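Local coordinates for DHC, diheme cytochrome c (Rhodobacter sphaeroides, PDB 2FWT), which carries two c-type hemes and probably transfers electrons to SHP, the oxygen-binding sphaeroides heme protein, at residues D6-T11 against R52-S57; T31-M34 against N39-G42; R84-P89 against S109-A114; E105-R108 against A114-H117. All blocks are in the same frame, centred on the assembly; numbering follows the deposited sequence.

Interaction 1: residues D6-T11 against R52-S57; sequences DPLTRT and RGQIES
Thr9 and Ile55 are the closest CA pair, 5.4 Å apart from CA to CA, where the axes of the helical segments 7-11 and 52-57 pass 9.3 Å apart at a crossing angle of -103°. This is nearly perpendicular helix-helix packing near the first heme. The helix that Asp6 caps runs on toward Cys13, which is covalently bound to that heme. The side chains meet by van der Waals packing. Leu8 sends one branch across: CD1 lies 3.6 Å from CB of Gln54 and also touches CG1 of Ile55. The Leu8 side chain stands at about a right angle to both partners. On the buried side, Thr9 sets OG1 against the branched carbons of Ile55, with CG2 of Ile55 3.6 Å from OG1 of Thr9. Ile55 turns CG2 anti to its backbone N (CG1 has chi1 -68°), and both CG1 and CG2 reach the threonine hydroxyl. Met34 and Tyr58 pack around this buried part. Asp6 is the N-cap, and its OD1 takes two bonds from Thr9. Thr9 N comes from above the carboxylate plane, 3.1 Å from Asp6 OD1. OG1 of Thr9 donates to OD1 of Asp6 at 2.8 Å, on the anti side and 18° out of that plane. A water 2.7 Å from Asp6 OD1 donates to it and gives a weak bond to Gln54 O.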
# COMPACT_ATOMS: atom_id res chain seq x y z
N ASP A 6 5.09 -12.26 -2.84
CA ASP A 6 4.22 -12.84 -3.83
C ASP A 6 4.48 -12.29 -5.24
O ASP A 6 4.25 -11.11 -5.50
CB ASP A 6 2.79 -12.58 -3.45
CG ASP A 6 1.83 -13.30 -4.32
OD1 ASP A 6 1.02 -12.64 -4.98
OD2 ASP A 6 1.91 -14.57 -4.37
N PRO A 7 4.94 -13.14 -6.17
CA PRO A 7 5.25 -12.65 -7.52
C PRO A 7 4.13 -11.93 -8.26
O PRO A 7 4.38 -10.88 -8.84
CB PRO A 7 5.68 -13.92 -8.26
CG PRO A 7 6.20 -14.80 -7.17
CD PRO A 7 5.31 -14.57 -6.01
N LEU A 8 2.89 -12.44 -8.20
CA LEU A 8 1.78 -11.78 -8.91
C LEU A 8 1.50 -10.40 -8.32
O LEU A 8 1.26 -9.45 -9.04
CB LEU A 8 0.49 -12.58 -8.75
CG LEU A 8 -0.56 -12.69 -9.85
CD1 LEU A 8 -1.90 -12.99 -9.26
CD2 LEU A 8 -0.60 -11.65 -10.91
N THR A 9 1.45 -10.34 -7.00
CA THR A 9 1.18 -9.06 -6.33
C THR A 9 2.34 -8.10 -6.59
O THR A 9 2.11 -6.95 -6.94
CB THR A 9 0.96 -9.25 -4.83
OG1 THR A 9 -0.14 -10.16 -4.63
CG2 THR A 9 0.68 -7.92 -4.17
N ARG A 10 3.58 -8.57 -6.45
CA ARG A 10 4.74 -7.70 -6.64
C ARG A 10 4.75 -7.13 -8.06
O ARG A 10 5.01 -5.96 -8.25
CB ARG A 10 6.06 -8.41 -6.28
CG ARG A 10 7.38 -7.63 -6.56
CD ARG A 10 7.72 -6.66 -5.44
NE ARG A 10 8.94 -5.82 -5.57
CZ ARG A 10 9.27 -5.00 -6.58
NH1 ARG A 10 8.54 -4.92 -7.70
NH2 ARG A 10 10.39 -4.29 -6.49
N THR A 11 4.40 -7.96 -9.05
CA THR A 11 4.33 -7.56 -10.44
C THR A 11 3.20 -6.60 -10.72
O THR A 11 3.41 -5.53 -11.28
CB THR A 11 4.15 -8.83 -11.34
OG1 THR A 11 5.37 -9.57 -11.28
CG2 THR A 11 3.86 -8.46 -12.78
N ARG A 52 -7.17 -10.71 -9.82
CA ARG A 52 -7.69 -9.87 -8.74
C ARG A 52 -7.92 -10.72 -7.49
O ARG A 52 -7.47 -10.38 -6.41
CB ARG A 52 -8.97 -9.17 -9.17
CG ARG A 52 -9.45 -8.04 -8.22
CD ARG A 52 -10.29 -8.57 -7.04
NE ARG A 52 -11.41 -9.29 -7.61
CZ ARG A 52 -12.04 -10.33 -7.07
NH1 ARG A 52 -11.71 -10.80 -5.86
NH2 ARG A 52 -13.02 -10.89 -7.77
N GLY A 53 -8.58 -11.86 -7.65
CA GLY A 53 -8.84 -12.76 -6.53
C GLY A 53 -7.59 -13.35 -5.91
O GLY A 53 -7.48 -13.50 -4.68
N GLN A 54 -6.62 -13.71 -6.74
CA GLN A 54 -5.35 -14.22 -6.23
C GLN A 54 -4.57 -13.19 -5.41
O GLN A 54 -3.99 -13.54 -4.37
CB GLN A 54 -4.42 -14.75 -7.33
CG GLN A 54 -4.82 -16.11 -7.90
CD GLN A 54 -4.39 -17.39 -7.12
OE1 GLN A 54 -4.63 -18.49 -7.63
NE2 GLN A 54 -3.76 -17.27 -5.93
N ILE A 55 -4.52 -11.95 -5.90
CA ILE A 55 -3.78 -10.89 -5.20
C ILE A 55 -4.53 -10.61 -3.91
O ILE A 55 -3.93 -10.52 -2.83
CB ILE A 55 -3.64 -9.65 -6.08
CG1 ILE A 55 -2.71 -9.98 -7.26
CG2 ILE A 55 -3.22 -8.42 -5.31
CD1 ILE A 55 -2.78 -8.95 -8.35
N GLU A 56 -5.84 -10.48 -4.02
CA GLU A 56 -6.65 -10.19 -2.84
C GLU A 56 -6.48 -11.25 -1.76
O GLU A 56 -6.36 -10.97 -0.58
CB GLU A 56 -8.11 -10.02 -3.22
CG GLU A 56 -8.95 -9.58 -2.03
CD GLU A 56 -10.41 -9.37 -2.34
OE1 GLU A 56 -10.77 -9.27 -3.53
OE2 GLU A 56 -11.20 -9.32 -1.36
N SER A 57 -6.49 -12.50 -2.16
CA SER A 57 -6.32 -13.58 -1.19
C SER A 57 -4.98 -13.46 -0.43
O SER A 57 -4.93 -13.63 0.79
CB SER A 57 -6.46 -14.95 -1.87
OG SER A 57 -6.05 -15.99 -0.96
O HOH W 1 -1.15 -14.01 -5.68

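Interaction 2: residues T31-M34 against N39-G42; sequences TALM and NHFG. With HEC (heme c), chain C.
Leu33 packs its CD2 methyl against the ring of Phe41, 3.6 Å from CE1 of Phe41, and the two side chains cross at about a right angle. This is the tight part, and the heme packs against both side chains. The other Leu33 branch, CD1, rests 3.6 Å from the CMA methyl of the heme. Phe41 lies still closer to the porphyrin, with CD1 of Phe41 3.3 Å from CHA of the heme. Phe41 CD1 also sits over the centre of the His40 ring, 3.6 Å above its plane. An alanine in place of Phe41 would probably leave this face of the histidine and the Leu33 methyl without their aromatic neighbour, and the imidazole less restrained in its rotation. The looser side is bridged by water. One water donates to Leu33 O and accepts from His40 ND1, 2.8 Å from that nitrogen, in the plane of the ring. The bridge probably fixes how the imidazole is turned. His40 holds CG anti to its backbone N (chi1 -178°), which carries NE2 to the iron at 2.0 Å from it. His17 is the other axial ligand, so the site is the bis-histidine coordination of a c-type heme.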
# COMPACT_ATOMS: atom_id res chain seq x y z
N THR A 31 -9.60 -5.67 0.72
CA THR A 31 -10.78 -6.12 -0.03
C THR A 31 -11.47 -4.92 -0.71
O THR A 31 -11.89 -4.98 -1.87
CB THR A 31 -11.74 -6.90 0.89
OG1 THR A 31 -11.13 -8.15 1.22
CG2 THR A 31 -13.08 -7.13 0.24
N ALA A 32 -11.59 -3.83 0.02
CA ALA A 32 -12.21 -2.64 -0.52
C ALA A 32 -11.44 -2.11 -1.72
O ALA A 32 -12.04 -1.71 -2.74
CB ALA A 32 -12.31 -1.59 0.55
N LEU A 33 -10.13 -2.02 -1.59
CA LEU A 33 -9.29 -1.55 -2.67
C LEU A 33 -9.38 -2.50 -3.89
O LEU A 33 -9.55 -2.06 -5.04
CB LEU A 33 -7.83 -1.43 -2.23
CG LEU A 33 -7.37 -0.19 -1.49
CD1 LEU A 33 -5.95 -0.39 -0.99
CD2 LEU A 33 -7.43 1.06 -2.38
N MET A 34 -9.30 -3.80 -3.64
CA MET A 34 -9.30 -4.75 -4.75
C MET A 34 -10.67 -4.82 -5.48
O MET A 34 -10.78 -5.29 -6.63
CB MET A 34 -8.85 -6.13 -4.27
CG MET A 34 -7.42 -6.15 -3.75
SD MET A 34 -6.17 -5.65 -4.96
CE MET A 34 -6.27 -6.97 -6.16
N ASN A 39 -11.41 2.40 -10.39
CA ASN A 39 -11.47 3.73 -9.81
C ASN A 39 -10.52 3.80 -8.62
O ASN A 39 -10.91 4.08 -7.51
CB ASN A 39 -12.89 4.03 -9.36
CG ASN A 39 -13.89 3.87 -10.47
OD1 ASN A 39 -13.87 4.63 -11.43
ND2 ASN A 39 -14.75 2.87 -10.37
N HIS A 40 -9.26 3.55 -8.90
CA HIS A 40 -8.20 3.41 -7.91
C HIS A 40 -7.50 4.75 -7.87
O HIS A 40 -6.63 5.03 -8.69
CB HIS A 40 -7.21 2.31 -8.37
CG HIS A 40 -6.08 2.01 -7.43
ND1 HIS A 40 -6.24 1.29 -6.27
CD2 HIS A 40 -4.74 2.24 -7.55
CE1 HIS A 40 -5.05 1.14 -5.69
NE2 HIS A 40 -4.12 1.69 -6.45
N PHE A 41 -7.90 5.59 -6.94
CA PHE A 41 -7.26 6.88 -6.74
C PHE A 41 -7.10 7.68 -8.01
O PHE A 41 -6.05 8.30 -8.22
CB PHE A 41 -5.92 6.72 -6.04
CG PHE A 41 -6.01 5.97 -4.78
CD1 PHE A 41 -5.55 4.67 -4.70
CD2 PHE A 41 -6.59 6.54 -3.66
CE1 PHE A 41 -5.64 3.96 -3.53
CE2 PHE A 41 -6.71 5.82 -2.48
CZ PHE A 41 -6.23 4.52 -2.41
N GLY A 42 -8.15 7.68 -8.83
CA GLY A 42 -8.16 8.43 -10.09
C GLY A 42 -7.65 7.69 -11.30
O GLY A 42 -7.75 8.22 -12.42
FE HEC C . -2.17 1.77 -6.27
CHA HEC C . -2.30 4.42 -4.17
CHB HEC C . -2.44 -0.36 -3.59
CHC HEC C . -1.92 -0.89 -8.35
CHD HEC C . -2.07 3.86 -8.96
NA HEC C . -2.31 1.97 -4.27
C1A HEC C . -2.35 3.18 -3.60
C2A HEC C . -2.47 2.96 -2.19
C3A HEC C . -2.50 1.62 -2.02
C4A HEC C . -2.39 0.99 -3.32
CMA HEC C . -2.60 0.86 -0.70
CAA HEC C . -2.53 4.06 -1.12
CBA HEC C . -1.16 4.61 -0.76
CGA HEC C . -1.27 5.48 0.47
O1A HEC C . -1.27 4.93 1.59
O2A HEC C . -1.35 6.74 0.34
NB HEC C . -2.17 -0.25 -6.02
C1B HEC C . -2.37 -0.93 -4.84
C2B HEC C . -2.47 -2.34 -5.13
C3B HEC C . -2.35 -2.48 -6.47
C4B HEC C . -2.09 -1.17 -7.03
CMB HEC C . -2.78 -3.39 -4.04
CAB HEC C . -2.42 -3.76 -7.33
CBB HEC C . -3.67 -4.34 -7.37
NC HEC C . -2.01 1.55 -8.27
C1C HEC C . -1.90 0.34 -8.93
C2C HEC C . -1.72 0.59 -10.34
C3C HEC C . -1.78 1.91 -10.53
C4C HEC C . -1.95 2.53 -9.22
CMC HEC C . -1.55 -0.51 -11.40
CAC HEC C . -1.68 2.68 -11.87
CBC HEC C . -2.53 2.34 -12.90
ND HEC C . -2.20 3.75 -6.51
C1D HEC C . -2.19 4.43 -7.73
C2D HEC C . -2.29 5.85 -7.50
C3D HEC C . -2.36 6.05 -6.02
C4D HEC C . -2.30 4.69 -5.48
CMD HEC C . -2.36 6.94 -8.53
CAD HEC C . -2.47 7.39 -5.31
CBD HEC C . -1.06 7.92 -5.02
CGD HEC C . -1.09 9.29 -4.39
O1D HEC C . -2.17 9.68 -3.88
O2D HEC C . -0.01 9.96 -4.38
O HOH W 2 -8.88 0.55 -5.65

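Interaction 3: residues R84-P89 against S109-A114; sequences RISELP and SMSNCA. With HEC (heme c), chain C.
Arg84 and Ser86 meet Ser111 and Met110 in a contact between two loops, built largely around the propionates of the first heme, with its centre about 8 Å from the centre of the chain. The direct touches are few. CB of Ser86 lies 4.0 Å from CB of Met110, and NH1 of Arg84 stands 3.1 Å from OG of Ser111. The propionates do most of the joining. Propionate oxygen O2A accepts from three side chains: Ser86 OG at 2.6 Å, Ser111 OG at 2.7 Å and Arg84 NH1 at 3.0 Å from it. Both segments therefore grip one atom. Its partner O1A takes the backbone N of Ser86. The second propionate is held likewise, with O1D bound by NH1 and NH2 of Arg84, and O2D bound by Ser109 OG at 2.6 Å. Arg84 reaches from one propionate to the other on a chain extended from CG to NE. Its guanidinium meets O2A and Ser111 OG edge-on, in its own plane. The positive charge probably offsets part of the charge of the two propionates. A leucine in place of Arg84 would probably leave O1D and O2A short of donors and the two propionates freer to turn apart. Ser109 begins a type I turn and also an ST turn, in which its OG accepts from Ser111 N. Cys113, further along, is bonded to the second heme, so 109-114 links the two heme sites. Segment 84-89 leads into helix 89-98, whose Phe91 touches Ser86 and Met110, while 109-114 follows helix 101-107.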
# COMPACT_ATOMS: atom_id res chain seq x y z
N ARG A 84 -6.05 4.04 2.58
CA ARG A 84 -4.66 4.50 2.46
C ARG A 84 -3.89 4.17 3.72
O ARG A 84 -4.37 4.46 4.84
CB ARG A 84 -4.58 6.02 2.20
CG ARG A 84 -5.08 6.42 0.88
CD ARG A 84 -5.00 7.92 0.72
NE ARG A 84 -5.28 8.46 -0.63
CZ ARG A 84 -4.40 8.66 -1.60
NH1 ARG A 84 -3.15 8.26 -1.51
NH2 ARG A 84 -4.80 9.23 -2.73
N ILE A 85 -2.70 3.61 3.53
CA ILE A 85 -1.73 3.48 4.60
C ILE A 85 -1.43 4.87 5.19
O ILE A 85 -1.35 5.04 6.42
CB ILE A 85 -0.43 2.83 4.09
CG1 ILE A 85 -0.70 1.39 3.58
CG2 ILE A 85 0.62 2.79 5.20
CD1 ILE A 85 0.34 0.90 2.59
N SER A 86 -1.30 5.85 4.31
CA SER A 86 -0.96 7.22 4.67
C SER A 86 -2.05 7.95 5.45
O SER A 86 -1.82 9.07 5.91
CB SER A 86 -0.57 8.00 3.41
OG SER A 86 -1.67 8.18 2.54
N GLU A 87 -3.22 7.34 5.62
CA GLU A 87 -4.31 7.88 6.44
C GLU A 87 -4.51 7.15 7.76
O GLU A 87 -5.39 7.50 8.55
CB GLU A 87 -5.62 7.87 5.65
CG GLU A 87 -5.63 8.88 4.51
CD GLU A 87 -5.65 10.35 4.97
OE1 GLU A 87 -6.48 10.71 5.85
OE2 GLU A 87 -4.87 11.15 4.43
N LEU A 88 -3.69 6.14 8.04
CA LEU A 88 -3.82 5.41 9.29
C LEU A 88 -3.44 6.27 10.49
O LEU A 88 -2.55 7.08 10.39
CB LEU A 88 -2.95 4.17 9.29
CG LEU A 88 -3.38 3.08 8.30
CD1 LEU A 88 -2.33 2.01 8.27
CD2 LEU A 88 -4.74 2.52 8.66
N PRO A 89 -4.10 6.03 11.64
CA PRO A 89 -3.75 6.77 12.84
C PRO A 89 -2.25 6.83 13.16
O PRO A 89 -1.69 7.93 13.35
CB PRO A 89 -4.57 6.06 13.91
CG PRO A 89 -5.80 5.65 13.14
CD PRO A 89 -5.22 5.11 11.89
N SER A 109 3.92 13.33 -2.49
CA SER A 109 2.82 12.61 -1.84
C SER A 109 3.35 11.73 -0.72
O SER A 109 4.41 11.09 -0.86
CB SER A 109 2.06 11.73 -2.86
OG SER A 109 1.05 10.96 -2.22
N MET A 110 2.59 11.63 0.37
CA MET A 110 2.97 10.68 1.43
C MET A 110 2.87 9.23 0.96
O MET A 110 3.41 8.33 1.62
CB MET A 110 2.13 10.92 2.69
CG MET A 110 2.44 12.23 3.35
SD MET A 110 4.20 12.52 3.71
CE MET A 110 4.56 11.18 4.84
N SER A 111 2.20 8.98 -0.18
CA SER A 111 2.17 7.63 -0.78
C SER A 111 3.54 7.18 -1.28
O SER A 111 3.78 5.98 -1.43
CB SER A 111 1.19 7.59 -1.95
OG SER A 111 -0.08 8.07 -1.57
N ASN A 112 4.43 8.14 -1.56
CA ASN A 112 5.75 7.85 -2.16
C ASN A 112 6.80 7.52 -1.12
O ASN A 112 7.70 8.32 -0.86
CB ASN A 112 6.17 9.07 -2.97
CG ASN A 112 7.42 8.85 -3.82
OD1 ASN A 112 7.98 7.71 -3.98
ND2 ASN A 112 7.90 9.97 -4.39
N CYS A 113 6.64 6.35 -0.48
CA CYS A 113 7.47 6.00 0.65
C CYS A 113 8.96 6.09 0.32
O CYS A 113 9.76 6.53 1.16
CB CYS A 113 7.17 4.63 1.24
SG CYS A 113 5.48 4.12 1.25
N ALA A 114 9.32 5.68 -0.90
CA ALA A 114 10.73 5.59 -1.28
C ALA A 114 11.41 6.92 -1.48
O ALA A 114 12.65 6.97 -1.52
CB ALA A 114 10.87 4.73 -2.52
FE HEC C . -2.17 1.77 -6.27
CHA HEC C . -2.30 4.42 -4.17
CHB HEC C . -2.44 -0.36 -3.59
CHC HEC C . -1.92 -0.89 -8.35
CHD HEC C . -2.07 3.86 -8.96
NA HEC C . -2.31 1.97 -4.27
C1A HEC C . -2.35 3.18 -3.60
C2A HEC C . -2.47 2.96 -2.19
C3A HEC C . -2.50 1.62 -2.02
C4A HEC C . -2.39 0.99 -3.32
CMA HEC C . -2.60 0.86 -0.70
CAA HEC C . -2.53 4.06 -1.12
CBA HEC C . -1.16 4.61 -0.76
CGA HEC C . -1.27 5.48 0.47
O1A HEC C . -1.27 4.93 1.59
O2A HEC C . -1.35 6.74 0.34
NB HEC C . -2.17 -0.25 -6.02
C1B HEC C . -2.37 -0.93 -4.84
C2B HEC C . -2.47 -2.34 -5.13
C3B HEC C . -2.35 -2.48 -6.47
C4B HEC C . -2.09 -1.17 -7.03
CMB HEC C . -2.78 -3.39 -4.04
CAB HEC C . -2.42 -3.76 -7.33
CBB HEC C . -3.67 -4.34 -7.37
NC HEC C . -2.01 1.55 -8.27
C1C HEC C . -1.90 0.34 -8.93
C2C HEC C . -1.72 0.59 -10.34
C3C HEC C . -1.78 1.91 -10.53
C4C HEC C . -1.95 2.53 -9.22
CMC HEC C . -1.55 -0.51 -11.40
CAC HEC C . -1.68 2.68 -11.87
CBC HEC C . -2.53 2.34 -12.90
ND HEC C . -2.20 3.75 -6.51
C1D HEC C . -2.19 4.43 -7.73
C2D HEC C . -2.29 5.85 -7.50
C3D HEC C . -2.36 6.05 -6.02
C4D HEC C . -2.30 4.69 -5.48
CMD HEC C . -2.36 6.94 -8.53
CAD HEC C . -2.47 7.39 -5.31
CBD HEC C . -1.06 7.92 -5.02
CGD HEC C . -1.09 9.29 -4.39
O1D HEC C . -2.17 9.68 -3.88
O2D HEC C . -0.01 9.96 -4.38

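Interaction 4: residues E105-R108 against A114-H117; sequences EKAR and AACH. With HEC (heme c), chain B.
Ala107 is the residue of 105-108 that touches 114-117, and it does so through its single methyl. Glu105 and Lys106 precede it on the last turn of helix 101-107 and are modelled only to CG. Ala107 then turns CB toward the heme-binding loop. That methyl lies 3.9 Å from CB of Ala115 and 4.1 Å from SG of Cys116. It also reaches the second heme, 3.7 Å from CBC. One small group thus packs beside both the loop and the thioether link. Arg108 leaves the helix with positive phi, 71°, ending the helix. The loop carries the Cys-Ala-Ala-Cys-His sequence of a c-type cytochrome, whose second cysteine and histidine lie here. Cys116 sets SG beside its backbone N (chi1 -62°) and bonds covalently to CAC of the heme, 2.0 Å from SG. His117 follows directly and places NE2 2.0 Å from the iron. Its ring stands with an edge toward the porphyrin, CHA lying in the ring plane. His95 completes the axial pair, and Phe125 meets the His117 ring edge-to-face. Within the fold, the end of helix 101-107 lies against the binding loop that follows it, while His95 reaches the same iron from helix 89-98.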
# COMPACT_ATOMS: atom_id res chain seq x y z
N GLU A 105 6.36 18.59 0.20
CA GLU A 105 6.33 19.22 -1.11
C GLU A 105 7.26 18.50 -2.10
O GLU A 105 6.87 18.19 -3.24
CB GLU A 105 6.70 20.70 -0.98
CG GLU A 105 6.68 21.36 -2.24
N LYS A 106 8.47 18.18 -1.66
CA LYS A 106 9.45 17.58 -2.53
C LYS A 106 9.11 16.12 -2.87
O LYS A 106 9.30 15.68 -4.01
CB LYS A 106 10.85 17.71 -1.92
CG LYS A 106 11.30 19.10 -1.94
N ALA A 107 8.59 15.37 -1.89
CA ALA A 107 8.21 13.98 -2.10
C ALA A 107 6.94 13.87 -2.96
O ALA A 107 6.59 12.78 -3.45
CB ALA A 107 7.98 13.25 -0.73
N ARG A 108 6.21 14.99 -3.06
CA ARG A 108 4.95 15.14 -3.79
C ARG A 108 3.73 14.45 -3.17
O ARG A 108 2.63 14.93 -3.36
CB ARG A 108 5.07 14.78 -5.30
CG ARG A 108 6.02 15.62 -6.01
N ALA A 114 9.32 5.68 -0.90
CA ALA A 114 10.73 5.59 -1.28
C ALA A 114 11.41 6.92 -1.48
O ALA A 114 12.65 6.97 -1.52
CB ALA A 114 10.87 4.73 -2.52
N ALA A 115 10.64 7.99 -1.61
CA ALA A 115 11.20 9.35 -1.73
C ALA A 115 11.89 9.80 -0.44
O ALA A 115 12.77 10.68 -0.44
CB ALA A 115 10.13 10.30 -2.08
N CYS A 116 11.49 9.16 0.66
CA CYS A 116 12.04 9.47 1.96
C CYS A 116 12.71 8.31 2.65
O CYS A 116 13.61 8.54 3.46
CB CYS A 116 10.94 9.99 2.86
SG CYS A 116 10.25 11.51 2.20
N HIS A 117 12.25 7.10 2.39
CA HIS A 117 12.76 5.90 3.05
C HIS A 117 13.61 5.11 2.06
O HIS A 117 13.10 4.41 1.19
CB HIS A 117 11.61 5.03 3.58
CG HIS A 117 10.81 5.67 4.68
ND1 HIS A 117 11.28 5.74 5.97
CD2 HIS A 117 9.56 6.20 4.70
CE1 HIS A 117 10.36 6.33 6.73
NE2 HIS A 117 9.30 6.60 6.00
FE HEC B . 7.65 7.43 6.70
CHA HEC B . 8.79 7.29 9.89
CHB HEC B . 6.46 4.25 6.93
CHC HEC B . 6.18 7.74 3.63
CHD HEC B . 9.30 10.36 6.20
NA HEC B . 7.62 6.04 8.14
C1A HEC B . 8.12 6.18 9.42
C2A HEC B . 7.87 4.98 10.14
C3A HEC B . 7.24 4.12 9.32
C4A HEC B . 7.07 4.77 8.04
CMA HEC B . 6.81 2.69 9.68
CAA HEC B . 8.26 4.71 11.62
CBA HEC B . 7.02 4.99 12.46
CGA HEC B . 7.31 4.89 13.97
O1A HEC B . 6.72 4.00 14.61
O2A HEC B . 8.12 5.66 14.54
NB HEC B . 6.54 6.24 5.50
C1B HEC B . 6.15 4.94 5.78
C2B HEC B . 5.35 4.43 4.70
C3B HEC B . 5.26 5.39 3.77
C4B HEC B . 6.02 6.54 4.27
CMB HEC B . 4.74 3.02 4.70
CAB HEC B . 4.47 5.39 2.45
CBB HEC B . 3.14 4.99 2.44
NC HEC B . 7.75 8.80 5.21
C1C HEC B . 7.03 8.74 4.02
C2C HEC B . 7.35 9.94 3.26
C3C HEC B . 8.21 10.69 3.95
C4C HEC B . 8.48 9.96 5.18
CMC HEC B . 6.75 10.22 1.89
CAC HEC B . 8.82 12.05 3.56
CBC HEC B . 8.06 13.03 2.97
ND HEC B . 8.81 8.60 7.82
C1D HEC B . 9.44 9.76 7.39
C2D HEC B . 10.34 10.25 8.44
C3D HEC B . 10.20 9.31 9.58
C4D HEC B . 9.22 8.33 9.12
CMD HEC B . 11.23 11.48 8.38
CAD HEC B . 10.92 9.37 10.95
CBD HEC B . 12.17 8.48 10.93
CGD HEC B . 12.58 8.03 12.33
O1D HEC B . 12.10 8.53 13.40
O2D HEC B . 13.42 7.10 12.42

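Interactions 2 and 3 touch the first heme and interaction 1 lies close to it; interaction 4 touches the second. Interactions 1 and 2 touch: Ile55 CG2 lies 3.5 Å from Met34 CE, and Glu56 OE2 is 2.8 Å from Thr31 OG1, a probable hydrogen bond. Interaction 2 supplies an iron ligand, whereas interaction 3 grips the propionates of the same heme. They meet where Phe41 CD2 packs 3.4 Å from Arg84 NH2. Interactions 3 and 4 share Ala114, and their centres are about 11 Å apart. Asn112 ND2 to Ala107 O, 3.2 Å, probably bonds them. Interaction 1 is farthest from interaction 4, about 26 Å between centres. Interaction 3 bridges the two sites, since it also holds Cys113, bonded to the second heme.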